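Long-range contacts in sulfoquinovosidase (Escherichia coli, PDB 5AEG), which hydrolyses sulfoquinovosyl diacylglycerides, the plant sulfolipids, and simple sulfoquinovosides to release sulfoquinovose for use as a source of carbon and sulfur: residues A[609-614]-A[661-666]; A[501-506]-A[525-530]. All blocks are in the same frame, centred on the assembly; numbering follows the deposited sequence.

Overall arrangement
From the N terminus, a beta-rich region of antiparallel strands comes first and the family 31 TIM barrel follows. Contact 2 lies in the barrel's second half: the chain leaves the parallel sheet at strand 501-505 and returns 19 residues later in helix 518-528, packed against the strand it came from. That loop is closed before contact 1 opens. In the C-terminal domain, strand 613-615 is then joined by strand 660-663 after 46 residues, 19 of them strand and none helix, closing a larger loop in series with the first. The two centres are about 19 Å apart, yet the contacts meet where Leu609 CD1 lies 3.4 Å from Phe530 O, so that barrel and C-terminal domain pack there.

Contact 1 of 2, residues A[609-614]-A[661-666]; sequences LGRDIL and FYRADS
Asp612 holds the far segment with both carboxylate oxygens, each approached from above the carboxylate plane. Arg663 NH1 reaches OD1 at 2.8 Å and 160°, in the plane of its own guanidinium, forming a salt bridge; the Asp612 carboxylate and Arg663 guanidinium planes are 37° apart. Ser666 OG donates to OD2 of Asp612 at 2.6 Å. A bend at chi3 turns Arg663 so that its guanidinium stacks on that of Arg611, offset toward the rim, the planes 28° apart and the centres 4.4 Å apart. Alongside, the backbones pair as antiparallel strands: Leu614 and Phe661 form a hydrogen-bonded pair, with Leu614 N 2.8 Å from Phe661 O, while Ile613 and Tyr662 form the non-hydrogen-bonded pair. Leu614 CD2 approaches Phe661 CD1 at 4.3 Å on one face of this C-terminal-domain sheet; Ile613 and Tyr662 lie on the other, where helix 669-673 covers them. With an alanine in place of Arg663, Asp612 OD1 would probably lose its charged mate and the Arg611 guanidinium its stacking partner. Arg611 NH1 is hydrogen-bonded to Tyr594 OH. Arg663 has two acids, Asp612 at NH1 and Asp633 at NE, which probably offset the stacked like charges.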
loop_
_atom_site.group_PDB
_atom_site.type_symbol
_atom_site.label_atom_id
_atom_site.label_comp_id
_atom_site.label_asym_id
_atom_site.label_seq_id
_atom_site.Cartn_x
_atom_site.Cartn_y
_atom_site.Cartn_z
ATOM N N LEU A 609 -8.533 13.802 8.098
ATOM C CA LEU A 609 -8.523 14.144 6.662
ATOM C C LEU A 609 -8.033 15.563 6.589
ATOM O O LEU A 609 -8.755 16.475 6.949
ATOM C CB LEU A 609 -9.899 13.996 6.037
ATOM C CG LEU A 609 -10.078 14.174 4.527
ATOM C CD1 LEU A 609 -9.328 13.075 3.723
ATOM C CD2 LEU A 609 -11.550 14.169 4.145
ATOM N N GLY A 610 -6.824 15.735 6.064
ATOM C CA GLY A 610 -6.084 17.009 6.218
ATOM C C GLY A 610 -5.949 17.302 7.722
ATOM O O GLY A 610 -5.988 16.404 8.560
ATOM N N ARG A 611 -5.759 18.586 8.045
ATOM C CA ARG A 611 -5.650 19.028 9.433
ATOM C C ARG A 611 -6.950 19.086 10.249
ATOM O O ARG A 611 -6.921 18.843 11.471
ATOM C CB ARG A 611 -4.998 20.427 9.429
ATOM C CG ARG A 611 -4.765 21.094 10.773
ATOM C CD ARG A 611 -3.807 20.404 11.674
ATOM N NE ARG A 611 -3.767 20.974 13.074
ATOM C CZ ARG A 611 -4.534 20.547 14.090
ATOM N NH1 ARG A 611 -5.471 19.516 13.952
ATOM N NH2 ARG A 611 -4.379 21.131 15.264
ATOM N N ASP A 612 -8.083 19.391 9.597
ATOM C CA ASP A 612 -9.247 19.955 10.315
ATOM C C ASP A 612 -10.474 19.052 10.359
ATOM O O ASP A 612 -11.491 19.423 10.950
ATOM C CB ASP A 612 -9.598 21.296 9.640
ATOM C CG ASP A 612 -8.544 22.399 9.872
ATOM O OD1 ASP A 612 -7.857 22.281 10.850
ATOM O OD2 ASP A 612 -8.397 23.307 9.044
ATOM N N ILE A 613 -10.431 17.868 9.708
ATOM C CA ILE A 613 -11.594 16.964 9.779
ATOM C C ILE A 613 -11.169 15.681 10.440
ATOM O O ILE A 613 -10.111 15.114 10.094
ATOM C CB ILE A 613 -12.109 16.634 8.359
ATOM C CG1 ILE A 613 -12.635 17.896 7.706
ATOM C CG2 ILE A 613 -13.222 15.573 8.453
ATOM C CD1 ILE A 613 -13.049 17.777 6.251
ATOM N N LEU A 614 -11.969 15.187 11.376
ATOM C CA LEU A 614 -11.721 13.941 12.020
ATOM C C LEU A 614 -12.782 12.966 11.528
ATOM O O LEU A 614 -14.002 13.266 11.605
ATOM C CB LEU A 614 -11.747 14.090 13.520
ATOM C CG LEU A 614 -11.464 12.843 14.416
ATOM C CD1 LEU A 614 -10.842 13.279 15.734
ATOM C CD2 LEU A 614 -12.634 11.956 14.676
ATOM N N PHE A 661 -16.221 15.019 12.202
ATOM C CA PHE A 661 -16.211 16.234 12.976
ATOM C C PHE A 661 -15.193 17.170 12.393
ATOM O O PHE A 661 -14.220 16.729 11.767
ATOM C CB PHE A 661 -15.849 15.907 14.438
ATOM C CG PHE A 661 -16.706 14.915 15.080
ATOM C CD1 PHE A 661 -16.583 13.570 14.771
ATOM C CD2 PHE A 661 -17.629 15.304 16.051
ATOM C CE1 PHE A 661 -17.408 12.653 15.384
ATOM C CE2 PHE A 661 -18.405 14.397 16.681
ATOM C CZ PHE A 661 -18.321 13.065 16.334
ATOM N N TYR A 662 -15.407 18.455 12.491
ATOM C CA TYR A 662 -14.432 19.407 12.070
ATOM C C TYR A 662 -14.084 20.462 13.152
ATOM O O TYR A 662 -14.869 20.691 14.081
ATOM C CB TYR A 662 -14.814 20.094 10.768
ATOM C CG TYR A 662 -16.014 21.084 10.855
ATOM C CD1 TYR A 662 -15.848 22.407 11.231
ATOM C CD2 TYR A 662 -17.291 20.649 10.619
ATOM C CE1 TYR A 662 -16.938 23.308 11.322
ATOM C CE2 TYR A 662 -18.413 21.533 10.715
ATOM C CZ TYR A 662 -18.218 22.867 11.011
ATOM O OH TYR A 662 -19.365 23.684 11.097
ATOM N N ARG A 663 -12.913 21.045 12.983
ATOM C CA ARG A 663 -12.350 22.004 13.968
ATOM C C ARG A 663 -13.122 23.370 13.727
ATOM O O ARG A 663 -13.055 23.957 12.660
ATOM C CB ARG A 663 -10.838 22.212 13.757
ATOM C CG ARG A 663 -9.986 21.006 14.174
ATOM C CD ARG A 663 -8.505 21.259 14.038
ATOM N NE ARG A 663 -8.108 22.377 14.872
ATOM C CZ ARG A 663 -7.663 23.550 14.446
ATOM N NH1 ARG A 663 -7.563 23.859 13.139
ATOM N NH2 ARG A 663 -7.375 24.475 15.393
ATOM N N ALA A 664 -13.836 23.814 14.751
ATOM C CA ALA A 664 -14.528 25.147 14.780
ATOM C C ALA A 664 -13.631 26.243 14.324
ATOM O O ALA A 664 -14.069 27.107 13.627
ATOM C CB ALA A 664 -15.024 25.411 16.189
ATOM N N ASP A 665 -12.326 26.146 14.622
ATOM C CA ASP A 665 -11.354 27.209 14.280
ATOM C C ASP A 665 -10.724 27.057 12.946
ATOM O O ASP A 665 -9.878 27.848 12.590
ATOM C CB ASP A 665 -10.244 27.255 15.347
ATOM C CG ASP A 665 -10.817 27.547 16.740
ATOM O OD1 ASP A 665 -11.738 28.371 16.824
ATOM O OD2 ASP A 665 -10.412 26.948 17.723
ATOM N N SER A 666 -11.096 26.029 12.168
ATOM C CA SER A 666 -10.508 25.914 10.860
ATOM C C SER A 666 -10.841 27.125 10.018
ATOM O O SER A 666 -11.993 27.618 10.015
ATOM C CB SER A 666 -11.116 24.662 10.136
ATOM O OG SER A 666 -10.640 24.637 8.833
#

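Contact 2 of 2, residues A[501-506]-A[525-530]; sequences HHSDIG and CDFSAF
Ile505 faces helix 518-528 at Cys525 and Ser528, its branches dividing between these two residues one helical turn apart. From CB, the CG2 methyl, set opposite the backbone N, goes to the start of the 525-530 segment, where it lies 3.8 Å from Cys525 N and 4.2 Å from Cys525 CB. The other branch turns to Ser528: CG1 of Ile505 is 3.4 Å from Ser528 OG, and CD1, carried on in an extended chain (chi2 168°), ends 3.7 Å from Ser528 CB. Strand and helix belong to a beta-alpha-beta unit of the TIM barrel, completed by strand 534-536, so this is the seam between a barrel strand and the helix that follows it. The side chain of Ile505 is about 7 Å from that of His537, a residue that binds the sulfolipid substrate. Farther back along the chain, a water links the two segments, hydrogen-bonded to Ser528 OG at 2.9 Å and accepting from Ser503 N at 3.2 Å. The two serine hydroxyls do not meet directly, Ser503 OG standing 4.0 Å from Ser528 OG. Ser503 OG is instead hydrogen-bonded to Trp524 NE1, while Phe527 CE2 approaches it obliquely.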
loop_
_atom_site.group_PDB
_atom_site.type_symbol
_atom_site.label_atom_id
_atom_site.label_comp_id
_atom_site.label_asym_id
_atom_site.label_seq_id
_atom_site.Cartn_x
_atom_site.Cartn_y
_atom_site.Cartn_z
ATOM N N HIS A 501 -4.407 7.454 -0.914
ATOM C CA HIS A 501 -4.910 6.123 -0.654
ATOM C C HIS A 501 -6.412 6.097 -0.810
ATOM O O HIS A 501 -7.076 6.928 -0.240
ATOM C CB HIS A 501 -4.573 5.714 0.803
ATOM C CG HIS A 501 -4.730 4.269 1.123
ATOM N ND1 HIS A 501 -5.784 3.771 1.852
ATOM C CD2 HIS A 501 -3.897 3.230 0.927
ATOM C CE1 HIS A 501 -5.602 2.492 2.086
ATOM N NE2 HIS A 501 -4.427 2.147 1.576
ATOM N N HIS A 502 -6.921 5.057 -1.481
ATOM C CA HIS A 502 -8.379 4.779 -1.511
ATOM C C HIS A 502 -8.619 3.310 -1.539
ATOM O O HIS A 502 -7.651 2.467 -1.513
ATOM C CB HIS A 502 -9.072 5.499 -2.719
ATOM C CG HIS A 502 -8.820 4.869 -4.062
ATOM N ND1 HIS A 502 -7.605 4.913 -4.701
ATOM C CD2 HIS A 502 -9.632 4.148 -4.871
ATOM C CE1 HIS A 502 -7.699 4.344 -5.890
ATOM N NE2 HIS A 502 -8.886 3.777 -5.971
ATOM N N SER A 503 -9.898 2.975 -1.451
ATOM C CA SER A 503 -10.330 1.596 -1.453
ATOM C C SER A 503 -11.523 1.425 -2.433
ATOM O O SER A 503 -12.211 2.403 -2.827
ATOM C CB SER A 503 -10.658 1.092 -0.052
ATOM O OG SER A 503 -11.772 1.864 0.544
ATOM N N ASP A 504 -11.721 0.163 -2.832
ATOM C CA ASP A 504 -12.941 -0.212 -3.598
ATOM C C ASP A 504 -14.231 0.091 -2.753
ATOM O O ASP A 504 -14.386 -0.443 -1.642
ATOM C CB ASP A 504 -12.936 -1.714 -3.926
ATOM C CG ASP A 504 -11.769 -2.141 -4.821
ATOM O OD1 ASP A 504 -11.468 -1.523 -5.873
ATOM O OD2 ASP A 504 -11.085 -3.093 -4.383
ATOM N N ILE A 505 -15.085 0.966 -3.229
ATOM C CA ILE A 505 -16.321 1.239 -2.556
ATOM C C ILE A 505 -17.196 -0.035 -2.617
ATOM O O ILE A 505 -17.596 -0.462 -3.690
ATOM C CB ILE A 505 -17.098 2.426 -3.138
ATOM C CG1 ILE A 505 -16.335 3.708 -2.900
ATOM C CG2 ILE A 505 -18.443 2.473 -2.445
ATOM C CD1 ILE A 505 -16.776 4.961 -3.637
ATOM N N GLY A 506 -17.334 -0.647 -1.461
ATOM C CA GLY A 506 -18.086 -1.894 -1.197
ATOM C C GLY A 506 -17.217 -3.130 -1.072
ATOM O O GLY A 506 -17.742 -4.247 -0.910
ATOM N N CYS A 525 -19.504 3.779 0.928
ATOM C CA CYS A 525 -19.603 5.027 0.210
ATOM C C CYS A 525 -19.401 6.190 1.193
ATOM O O CYS A 525 -18.764 7.171 0.855
ATOM C CB CYS A 525 -20.974 5.136 -0.503
ATOM S SG CYS A 525 -21.041 6.573 -1.601
ATOM N N ASP A 526 -19.998 6.104 2.383
ATOM C CA ASP A 526 -19.825 7.180 3.398
ATOM C C ASP A 526 -18.331 7.389 3.778
ATOM O O ASP A 526 -17.891 8.503 4.088
ATOM C CB ASP A 526 -20.592 6.848 4.642
ATOM C CG ASP A 526 -22.117 7.050 4.536
ATOM O OD1 ASP A 526 -22.585 7.485 3.442
ATOM O OD2 ASP A 526 -22.773 6.678 5.582
ATOM N N PHE A 527 -17.598 6.283 3.857
ATOM C CA PHE A 527 -16.180 6.316 4.192
ATOM C C PHE A 527 -15.387 6.960 3.060
ATOM O O PHE A 527 -14.656 7.954 3.262
ATOM C CB PHE A 527 -15.751 4.854 4.486
ATOM C CG PHE A 527 -14.246 4.612 4.598
ATOM C CD1 PHE A 527 -13.345 5.540 5.050
ATOM C CD2 PHE A 527 -13.769 3.342 4.251
ATOM C CE1 PHE A 527 -11.997 5.203 5.158
ATOM C CE2 PHE A 527 -12.453 2.982 4.478
ATOM C CZ PHE A 527 -11.551 3.907 4.898
ATOM N N SER A 528 -15.556 6.437 1.831
ATOM C CA SER A 528 -14.809 6.893 0.713
ATOM C C SER A 528 -14.988 8.375 0.316
ATOM O O SER A 528 -14.054 9.000 -0.216
ATOM C CB SER A 528 -14.993 5.956 -0.525
ATOM O OG SER A 528 -14.469 4.658 -0.236
ATOM N N ALA A 529 -16.131 8.942 0.619
ATOM C CA ALA A 529 -16.365 10.372 0.401
ATOM C C ALA A 529 -15.466 11.252 1.278
ATOM O O ALA A 529 -15.332 12.438 0.982
ATOM C CB ALA A 529 -17.829 10.692 0.722
ATOM N N PHE A 530 -14.867 10.669 2.324
ATOM C CA PHE A 530 -13.826 11.306 3.163
ATOM C C PHE A 530 -12.413 10.803 2.971
ATOM O O PHE A 530 -11.677 10.574 3.935
ATOM C CB PHE A 530 -14.320 11.289 4.619
ATOM C CG PHE A 530 -15.537 12.175 4.793
ATOM C CD1 PHE A 530 -15.378 13.533 5.073
ATOM C CD2 PHE A 530 -16.797 11.687 4.626
ATOM C CE1 PHE A 530 -16.454 14.381 5.252
ATOM C CE2 PHE A 530 -17.899 12.536 4.757
ATOM C CZ PHE A 530 -17.728 13.884 5.121
HETATM O O HOH W 1 -11.712 5.425 -0.641
#